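Local atomic coordinates of neutral proteinase inhibitor ScNPI (Streptomyces caespitosus, PDB entry 4HWX), a protein that inhibits serine endopeptidases, probably of the subtilisin type, and probably, in addition, a neutral metalloproteinase, acting as a secreted homodimer with an SSI-type fold. Residues Phe11-Gly16 / Val77-Asp82; Gly55-Leu60 / Arg88-Lys93; Pro71-Pro76 / Phe96-Val101. One frame throughout, in Å; residues are numbered along the deposited sequence.

Contact 1 (Phe11-Gly16 / Val77-Asp82); sequences FTVIQG and VTVTAD
Phe-11 to Gln-15 and Val-77 to Asp-82 run antiparallel as neighbouring strands, their axes 4.6 Å apart at closest and their N-to-C directions 161° apart. Thr-12 with Thr-80 and Ile-14 with Thr-78 are the hydrogen-bonded pairs; the shortest of their backbone bonds runs from Ile-14 N to Thr-78 O, 2.7 Å.

On the face that carries the threonines, Thr-12 OG1 gives its hydrogen to Thr-80 OG1 at 2.7 Å. Each hydroxyl stands between its own backbone N and carbonyl carbon (chi1 88° and 70°), a setting that turns the two oxygens toward each other across the strands. Next to them Ile-14 sends CD1 at about a right angle onto Thr-80 CG2, 3.6 Å away. Where the strand Phe-11 to Gln-15 gives out, Thr-78 OG1 donates to Gly-16 O at 2.8 Å.

On the opposite face the contacts are between apolar side chains. Val-13 puts one methyl on each neighbour, CG1 on Val-77 CG2 at 3.5 Å and CG2 on Val-79 CG1 at 4.1 Å, while the Phe-11 ring meets Ala-81 CB.

Met-102 of helix 99-105 packs on all three valines of this face. The threonine face looks to the second subunit, whose Arg-89 packs on Thr-12, Ile-14 and Thr-80, and strands 23-32 and 88-96 flank the pair within the sheet.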
loop_
_atom_site.group_PDB
_atom_site.type_symbol
_atom_site.label_atom_id
_atom_site.label_comp_id
_atom_site.label_asym_id
_atom_site.label_seq_id
_atom_site.Cartn_x
_atom_site.Cartn_y
_atom_site.Cartn_z
ATOM N N PHE A 11 -2.185 -1.297 5.235
ATOM C CA PHE A 11 -1.961 -0.758 6.574
ATOM C C PHE A 11 -0.907 -1.576 7.287
ATOM O O PHE A 11 -0.942 -2.796 7.208
ATOM C CB PHE A 11 -3.262 -0.756 7.395
ATOM C CG PHE A 11 -4.378 -0.028 6.687
ATOM C CD1 PHE A 11 -4.407 1.361 6.647
ATOM C CD2 PHE A 11 -5.376 -0.734 6.019
ATOM C CE1 PHE A 11 -5.408 2.034 5.945
ATOM C CE2 PHE A 11 -6.387 -0.061 5.325
ATOM C CZ PHE A 11 -6.409 1.318 5.319
ATOM N N THR A 12 0.047 -0.929 7.952
ATOM C CA THR A 12 1.070 -1.673 8.692
ATOM C C THR A 12 1.243 -1.071 10.094
ATOM O O THR A 12 0.876 0.084 10.360
ATOM C CB THR A 12 2.441 -1.772 7.966
ATOM O OG1 THR A 12 3.279 -0.661 8.279
ATOM C CG2 THR A 12 2.340 -2.024 6.448
ATOM N N VAL A 13 1.810 -1.880 10.983
ATOM C CA VAL A 13 2.172 -1.479 12.340
ATOM C C VAL A 13 3.650 -1.839 12.485
ATOM O O VAL A 13 4.034 -3.001 12.298
ATOM C CB VAL A 13 1.266 -2.112 13.423
ATOM C CG1 VAL A 13 1.716 -1.700 14.814
ATOM C CG2 VAL A 13 -0.197 -1.762 13.207
ATOM N N ILE A 14 4.469 -0.821 12.790
ATOM C CA ILE A 14 5.914 -0.916 12.870
ATOM C C ILE A 14 6.443 -0.734 14.302
ATOM O O ILE A 14 6.023 0.178 15.018
ATOM C CB ILE A 14 6.526 0.153 11.907
ATOM C CG1 ILE A 14 6.046 -0.062 10.455
ATOM C CG2 ILE A 14 8.052 0.164 11.988
ATOM C CD1 ILE A 14 6.400 1.137 9.481
ATOM N N GLN A 15 7.388 -1.602 14.700
ATOM C CA GLN A 15 8.060 -1.492 15.990
ATOM C C GLN A 15 9.177 -0.460 15.817
ATOM O O GLN A 15 10.189 -0.742 15.153
ATOM C CB GLN A 15 8.602 -2.863 16.434
ATOM C CG GLN A 15 9.188 -2.880 17.843
ATOM C CD GLN A 15 9.845 -4.211 18.117
ATOM O OE1 GLN A 15 9.258 -5.105 18.738
ATOM N NE2 GLN A 15 11.048 -4.401 17.591
ATOM N N GLY A 16 8.942 0.748 16.327
ATOM C CA GLY A 16 9.866 1.870 16.187
ATOM C C GLY A 16 9.195 3.138 15.688
ATOM O O GLY A 16 7.962 3.232 15.653
ATOM N N VAL A 77 5.776 2.976 18.481
ATOM C CA VAL A 77 5.051 2.119 17.557
ATOM C C VAL A 77 4.426 3.049 16.508
ATOM O O VAL A 77 3.794 4.053 16.860
ATOM C CB VAL A 77 4.025 1.169 18.270
ATOM C CG1 VAL A 77 2.992 1.939 19.100
ATOM C CG2 VAL A 77 3.318 0.254 17.270
ATOM N N THR A 78 4.633 2.727 15.222
ATOM C CA THR A 78 4.172 3.574 14.119
ATOM C C THR A 78 3.165 2.844 13.248
ATOM O O THR A 78 3.367 1.690 12.885
ATOM C CB THR A 78 5.409 4.043 13.320
ATOM O OG1 THR A 78 6.232 4.812 14.212
ATOM C CG2 THR A 78 5.054 4.880 12.049
ATOM N N VAL A 79 2.064 3.527 12.932
ATOM C CA VAL A 79 1.038 3.018 12.029
ATOM C C VAL A 79 1.262 3.689 10.678
ATOM O O VAL A 79 1.684 4.848 10.629
ATOM C CB VAL A 79 -0.419 3.189 12.530
ATOM C CG1 VAL A 79 -0.695 2.310 13.739
ATOM C CG2 VAL A 79 -0.781 4.650 12.822
ATOM N N THR A 80 1.034 2.952 9.591
ATOM C CA THR A 80 1.184 3.476 8.229
ATOM C C THR A 80 -0.051 3.147 7.420
ATOM O O THR A 80 -0.727 2.157 7.697
ATOM C CB THR A 80 2.444 2.943 7.509
ATOM O OG1 THR A 80 2.283 1.555 7.210
ATOM C CG2 THR A 80 3.732 3.200 8.266
ATOM N N ALA A 81 -0.369 4.005 6.449
ATOM C CA ALA A 81 -1.472 3.814 5.517
ATOM C C ALA A 81 -0.995 4.290 4.147
ATOM O O ALA A 81 -0.518 5.419 4.026
ATOM C CB ALA A 81 -2.698 4.582 5.982
ATOM N N ASP A 82 -0.960 3.384 3.160
ATOM C CA ASP A 82 -0.505 3.743 1.805
ATOM C C ASP A 82 -1.400 3.130 0.760
ATOM O O ASP A 82 -1.870 2.010 0.949
ATOM C CB ASP A 82 0.950 3.299 1.542
ATOM C CG ASP A 82 1.982 3.912 2.458
ATOM O OD1 ASP A 82 2.530 4.967 2.106
ATOM O OD2 ASP A 82 2.292 3.297 3.504
#

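Contact 2 (Gly55-Leu60 / Arg88-Lys93); sequences GELNRL and RRVAWK
Leu-57 and Asn-58 fasten a short 3-10 turn to one side of strand 88-96 through the indole of Trp-92, a partly buried loop-on-sheet contact in the long connection between helix 43-52 and strand 77-82. The turn uses both the face and the rim of the indole. Leu-57 CB sits over the five-membered ring, 3.6 Å from its centroid and 6° off the normal, which is a nearly vertical CH-pi contact. At the edge, Trp-92 NE1 donates to Asn-58 OD1 at 2.9 Å; the bond is straight, 167° at the hydrogen, and the oxygen lies in the indole plane. Seen from the amide, however, the donor stands well above the carbonyl plane, and the amide and indole planes are turned 64° against each other.

The Trp-92 side chain extends from the strand with CG opposite the backbone N, which brings the indole against the turn. A water donates to Asn-58 OD1 at 3.1 Å and to Lys-93 O at 2.9 Å, so the same amide oxygen accepts twice and is tied to the strand backbone as well. Within the turn whose Asn-58 side chain holds the indole, Glu-56 OE1 takes the Asn-58 N-H with its anti lone pair.

Further along, Leu-57 CD2 and Val-90 CG1 meet tip to tip at 4.0 Å, an apolar patch completed by Ala-81 of the next strand. At the far end the bent Arg-88 chain presents one guanidinium face to Gly-55 CA, 4.0 Å from NH2.

Such packing of a loop turn onto the side of the antiparallel sheet that also carries the helices belongs to the Streptomyces subtilisin inhibitor fold.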
loop_
_atom_site.group_PDB
_atom_site.type_symbol
_atom_site.label_atom_id
_atom_site.label_comp_id
_atom_site.label_asym_id
_atom_site.label_seq_id
_atom_site.Cartn_x
_atom_site.Cartn_y
_atom_site.Cartn_z
ATOM N N GLY A 55 -10.731 11.563 3.475
ATOM C CA GLY A 55 -9.348 11.567 2.999
ATOM C C GLY A 55 -8.284 12.099 3.946
ATOM O O GLY A 55 -7.096 12.062 3.611
ATOM N N GLU A 56 -8.686 12.637 5.121
ATOM C CA GLU A 56 -7.723 13.154 6.093
ATOM C C GLU A 56 -7.595 12.114 7.205
ATOM O O GLU A 56 -8.373 12.113 8.161
ATOM C CB GLU A 56 -8.123 14.559 6.613
ATOM C CG GLU A 56 -7.151 15.134 7.647
ATOM C CD GLU A 56 -5.675 15.017 7.303
ATOM O OE1 GLU A 56 -5.000 14.082 7.809
ATOM O OE2 GLU A 56 -5.210 15.841 6.480
ATOM N N LEU A 57 -6.610 11.209 7.062
ATOM C CA LEU A 57 -6.430 10.085 7.976
ATOM C C LEU A 57 -6.045 10.476 9.398
ATOM O O LEU A 57 -6.146 9.626 10.276
ATOM C CB LEU A 57 -5.464 9.034 7.411
ATOM C CG LEU A 57 -6.146 8.004 6.486
ATOM C CD1 LEU A 57 -6.720 8.650 5.214
ATOM C CD2 LEU A 57 -5.177 6.912 6.085
ATOM N N ASN A 58 -5.730 11.754 9.672
ATOM C CA ASN A 58 -5.525 12.171 11.073
ATOM C C ASN A 58 -6.858 12.028 11.842
ATOM O O ASN A 58 -6.854 11.936 13.066
ATOM C CB ASN A 58 -5.022 13.618 11.160
ATOM C CG ASN A 58 -3.546 13.776 10.930
ATOM O OD1 ASN A 58 -2.776 12.814 10.935
ATOM N ND2 ASN A 58 -3.123 15.013 10.730
ATOM N N ARG A 59 -7.993 12.016 11.105
ATOM C CA ARG A 59 -9.341 11.843 11.663
ATOM C C ARG A 59 -9.571 10.405 12.166
ATOM O O ARG A 59 -10.579 10.167 12.829
ATOM C CB ARG A 59 -10.437 12.262 10.659
ATOM C CG ARG A 59 -10.453 13.769 10.463
ATOM C CD ARG A 59 -11.445 14.262 9.433
ATOM N NE ARG A 59 -11.204 15.681 9.168
ATOM C CZ ARG A 59 -11.550 16.328 8.058
ATOM N NH1 ARG A 59 -12.177 15.691 7.076
ATOM N NH2 ARG A 59 -11.268 17.615 7.919
ATOM N N LEU A 60 -8.635 9.454 11.888
ATOM C CA LEU A 60 -8.707 8.081 12.430
ATOM C C LEU A 60 -8.386 8.115 13.942
ATOM O O LEU A 60 -8.768 7.216 14.674
ATOM C CB LEU A 60 -7.745 7.111 11.703
ATOM C CG LEU A 60 -8.063 6.763 10.238
ATOM C CD1 LEU A 60 -7.004 5.872 9.649
ATOM C CD2 LEU A 60 -9.422 6.099 10.095
ATOM N N ARG A 88 -7.607 9.289 -4.763
ATOM C CA ARG A 88 -6.445 10.086 -4.336
ATOM C C ARG A 88 -5.414 9.240 -3.624
ATOM O O ARG A 88 -5.749 8.443 -2.752
ATOM C CB ARG A 88 -6.777 11.324 -3.484
ATOM C CG ARG A 88 -7.927 11.220 -2.504
ATOM C CD ARG A 88 -8.792 12.477 -2.563
ATOM N NE ARG A 88 -8.473 13.427 -1.493
ATOM C CZ ARG A 88 -9.306 13.768 -0.513
ATOM N NH1 ARG A 88 -10.530 13.257 -0.462
ATOM N NH2 ARG A 88 -8.923 14.630 0.420
ATOM N N ARG A 89 -4.154 9.427 -4.026
ATOM C CA ARG A 89 -2.976 8.752 -3.482
ATOM C C ARG A 89 -2.871 9.094 -1.990
ATOM O O ARG A 89 -3.069 10.251 -1.602
ATOM C CB ARG A 89 -1.721 9.187 -4.274
ATOM C CG ARG A 89 -0.457 8.369 -3.984
ATOM C CD ARG A 89 -0.149 7.318 -5.050
ATOM N NE ARG A 89 -0.269 5.964 -4.508
ATOM C CZ ARG A 89 0.702 5.304 -3.880
ATOM N NH1 ARG A 89 1.910 5.844 -3.753
ATOM N NH2 ARG A 89 0.479 4.092 -3.392
ATOM N N VAL A 90 -2.638 8.071 -1.158
ATOM C CA VAL A 90 -2.532 8.187 0.300
ATOM C C VAL A 90 -1.156 7.649 0.733
ATOM O O VAL A 90 -0.777 6.576 0.315
ATOM C CB VAL A 90 -3.698 7.431 1.024
ATOM C CG1 VAL A 90 -3.478 7.362 2.546
ATOM C CG2 VAL A 90 -5.060 8.060 0.704
ATOM N N ALA A 91 -0.438 8.409 1.561
ATOM C CA ALA A 91 0.853 8.084 2.173
ATOM C C ALA A 91 0.813 8.754 3.522
ATOM O O ALA A 91 0.997 9.974 3.622
ATOM C CB ALA A 91 2.010 8.588 1.307
ATOM N N TRP A 92 0.388 7.992 4.539
ATOM C CA TRP A 92 0.165 8.532 5.880
ATOM C C TRP A 92 0.833 7.673 6.935
ATOM O O TRP A 92 0.927 6.452 6.788
ATOM C CB TRP A 92 -1.350 8.635 6.155
ATOM C CG TRP A 92 -1.744 9.171 7.510
ATOM C CD1 TRP A 92 -1.919 10.482 7.854
ATOM C CD2 TRP A 92 -2.066 8.402 8.679
ATOM N NE1 TRP A 92 -2.321 10.581 9.165
ATOM C CE2 TRP A 92 -2.428 9.317 9.696
ATOM C CE3 TRP A 92 -2.131 7.023 8.956
ATOM C CZ2 TRP A 92 -2.812 8.901 10.976
ATOM C CZ3 TRP A 92 -2.550 6.610 10.213
ATOM C CH2 TRP A 92 -2.892 7.544 11.206
ATOM N N LYS A 93 1.304 8.323 8.004
ATOM C CA LYS A 93 1.872 7.618 9.146
ATOM C C LYS A 93 1.636 8.416 10.432
ATOM O O LYS A 93 1.372 9.620 10.385
ATOM C CB LYS A 93 3.367 7.296 8.957
ATOM C CG LYS A 93 4.289 8.516 8.924
ATOM C CD LYS A 93 5.747 8.097 8.753
ATOM C CE LYS A 93 6.665 9.284 8.567
ATOM N NZ LYS A 93 8.062 8.867 8.258
HETATM O O HOH W 1 -0.038 11.640 11.832
#

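Contact 3 (Pro71-Pro76 / Phe96-Val101); sequences PMYFDP and FSNTCV
Asn-98 lies at the heart of the tight part of this contact, holding the exposed loop Pro-71 to Pro-76 against the start of helix 99-105. Its ND2 spends both hydrogens on loop carbonyls, Pro-71 O and Tyr-73 O, each 2.9 Å away. The two bonds differ: Tyr-73 O receives in its carbonyl plane and nearly straight (166° at the hydrogen), whereas at Pro-71 O the donor stands 44° out of the carbonyl plane. Asn-98 is the N-cap of helix 99-105, and its OD1 takes the capping bond from Val-101 N, 3.0 Å. Both ends being used, the rotation of the amide is fixed. Its CG lies between the backbone N and the carbonyl carbon (chi1 58°), a position from which the side chain can serve loop and helix at once. Asn-98 ND2 also lies over one face of the Tyr-73 ring, toward the rim, and Tyr-73 CE1 is 3.6 Å from Asn-98 CB. At the Pro-76 end of the loop, Asp-75 N bonds to Ser-97 O at 2.8 Å.

The outer side is looser. Tyr-73 OH reaches Cys-100 N only through a water. Pro-71 CD rests 3.9 Å from Cys-100 CB, while Met-72 CE merely brushes Val-101 CG2 at 4.4 Å.

Cys-100 closes the disulfide with Cys-70 right beside the loop. An exposed segment pinned by a disulfide and an asparagine amide is consistent with the reactive-site loop of SSI-family inhibitors, where a disulfide lies beside the scissile bond; as in those relatives, Met-72 and Tyr-73 probably flank the bond offered to a serine peptidase.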
loop_
_atom_site.group_PDB
_atom_site.type_symbol
_atom_site.label_atom_id
_atom_site.label_comp_id
_atom_site.label_asym_id
_atom_site.label_seq_id
_atom_site.Cartn_x
_atom_site.Cartn_y
_atom_site.Cartn_z
ATOM N N PRO A 71 0.979 3.286 30.820
ATOM C CA PRO A 71 2.349 3.519 31.312
ATOM C C PRO A 71 3.004 4.563 30.385
ATOM O O PRO A 71 2.599 4.709 29.216
ATOM C CB PRO A 71 3.000 2.131 31.226
ATOM C CG PRO A 71 2.296 1.459 30.093
ATOM C CD PRO A 71 0.872 1.986 30.112
ATOM N N MET A 72 4.007 5.290 30.889
ATOM C CA MET A 72 4.607 6.380 30.101
ATOM C C MET A 72 5.968 6.043 29.517
ATOM O O MET A 72 6.604 6.926 28.939
ATOM C CB MET A 72 4.698 7.655 30.958
ATOM C CG MET A 72 3.334 8.178 31.385
ATOM S SD MET A 72 2.571 9.114 30.070
ATOM C CE MET A 72 1.620 7.913 29.292
ATOM N N TYR A 73 6.393 4.779 29.560
ATOM C CA TYR A 73 7.677 4.438 28.938
ATOM C C TYR A 73 7.618 4.712 27.439
ATOM O O TYR A 73 6.538 4.628 26.817
ATOM C CB TYR A 73 8.078 2.973 29.229
ATOM C CG TYR A 73 7.074 1.952 28.742
ATOM C CD1 TYR A 73 6.982 1.625 27.390
ATOM C CD2 TYR A 73 6.298 1.223 29.642
ATOM C CE1 TYR A 73 6.037 0.715 26.930
ATOM C CE2 TYR A 73 5.383 0.269 29.199
ATOM C CZ TYR A 73 5.250 0.028 27.836
ATOM O OH TYR A 73 4.384 -0.916 27.361
ATOM N N PHE A 74 8.741 5.152 26.879
ATOM C CA PHE A 74 8.834 5.452 25.455
ATOM C C PHE A 74 9.327 4.205 24.740
ATOM O O PHE A 74 10.458 3.765 24.954
ATOM C CB PHE A 74 9.760 6.659 25.189
ATOM C CG PHE A 74 9.931 7.022 23.731
ATOM C CD1 PHE A 74 8.871 7.538 22.994
ATOM C CD2 PHE A 74 11.166 6.873 23.099
ATOM C CE1 PHE A 74 9.038 7.885 21.646
ATOM C CE2 PHE A 74 11.335 7.240 21.756
ATOM C CZ PHE A 74 10.275 7.755 21.044
ATOM N N ASP A 75 8.449 3.609 23.931
ATOM C CA ASP A 75 8.766 2.406 23.168
ATOM C C ASP A 75 7.901 2.551 21.931
ATOM O O ASP A 75 6.801 2.006 21.880
ATOM C CB ASP A 75 8.490 1.147 24.023
ATOM C CG ASP A 75 9.059 -0.129 23.459
ATOM O OD1 ASP A 75 9.578 -0.098 22.303
ATOM O OD2 ASP A 75 9.039 -1.150 24.183
ATOM N N PRO A 76 8.342 3.437 21.006
ATOM C CA PRO A 76 7.477 3.861 19.895
ATOM C C PRO A 76 7.001 2.763 18.961
ATOM O O PRO A 76 7.691 1.763 18.700
ATOM C CB PRO A 76 8.332 4.895 19.148
ATOM C CG PRO A 76 9.753 4.584 19.548
ATOM C CD PRO A 76 9.610 4.200 20.995
ATOM N N PHE A 96 3.192 6.603 17.850
ATOM C CA PHE A 96 2.679 6.664 19.215
ATOM C C PHE A 96 3.818 6.345 20.209
ATOM O O PHE A 96 4.720 5.582 19.864
ATOM C CB PHE A 96 1.505 5.689 19.395
ATOM C CG PHE A 96 0.310 5.969 18.513
ATOM C CD1 PHE A 96 -0.647 6.915 18.886
ATOM C CD2 PHE A 96 0.122 5.268 17.322
ATOM C CE1 PHE A 96 -1.757 7.170 18.072
ATOM C CE2 PHE A 96 -1.009 5.504 16.520
ATOM C CZ PHE A 96 -1.939 6.453 16.900
ATOM N N SER A 97 3.745 6.898 21.450
ATOM C CA SER A 97 4.727 6.716 22.546
ATOM C C SER A 97 4.977 5.233 22.845
ATOM O O SER A 97 6.113 4.839 23.086
ATOM C CB SER A 97 4.212 7.396 23.822
ATOM O OG SER A 97 3.956 8.772 23.614
ATOM N N ASN A 98 3.895 4.430 22.863
ATOM C CA ASN A 98 3.904 2.987 23.114
ATOM C C ASN A 98 2.573 2.381 22.636
ATOM O O ASN A 98 1.710 3.114 22.150
ATOM C CB ASN A 98 4.182 2.671 24.606
ATOM C CG ASN A 98 3.201 3.299 25.554
ATOM O OD1 ASN A 98 1.992 3.190 25.381
ATOM N ND2 ASN A 98 3.686 3.962 26.598
ATOM N N THR A 99 2.423 1.054 22.750
ATOM C CA THR A 99 1.215 0.362 22.276
ATOM C C THR A 99 -0.032 0.753 23.035
ATOM O O THR A 99 -1.105 0.808 22.419
ATOM C CB THR A 99 1.389 -1.153 22.315
ATOM O OG1 THR A 99 1.609 -1.561 23.668
ATOM C CG2 THR A 99 2.512 -1.624 21.389
ATOM N N CYS A 100 0.077 1.016 24.356
ATOM C CA CYS A 100 -1.087 1.424 25.145
ATOM C C CYS A 100 -1.638 2.757 24.604
ATOM O O CYS A 100 -2.849 2.906 24.450
ATOM C CB CYS A 100 -0.734 1.530 26.628
ATOM S SG CYS A 100 -2.151 1.941 27.689
ATOM N N VAL A 101 -0.750 3.735 24.366
ATOM C CA VAL A 101 -1.109 5.074 23.851
ATOM C C VAL A 101 -1.732 4.938 22.432
ATOM O O VAL A 101 -2.735 5.589 22.116
ATOM C CB VAL A 101 0.100 6.059 23.864
ATOM C CG1 VAL A 101 -0.287 7.417 23.258
ATOM C CG2 VAL A 101 0.633 6.250 25.290
HETATM O O HOH W 2 2.142 -0.237 26.217
HETATM O O HOH W 3 3.885 -3.104 24.723
#

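In the fold
Strand 77-82 joins all three contacts. Contact 1 and contact 2, with centres 13 Å apart, share the sheet: Ala-81 O probably accepts from Trp-92 N. Contact 3 lies about 14 Å from contact 1, centre to centre; its loop 71-76 leads directly into strand 77-82, with probable bonds from Gly-16 N to Pro-76 O and from Phe-96 N to Val-77 O. Contacts 2 and 3, centres about 22 Å apart, are joined only through the chain, which leads from strand 88-96 to helix 99-105. His-4, a zinc ligand in a structure of this protein but without zinc in this chain, has its side chain about 9 Å from that of Arg-88, remote from the loop.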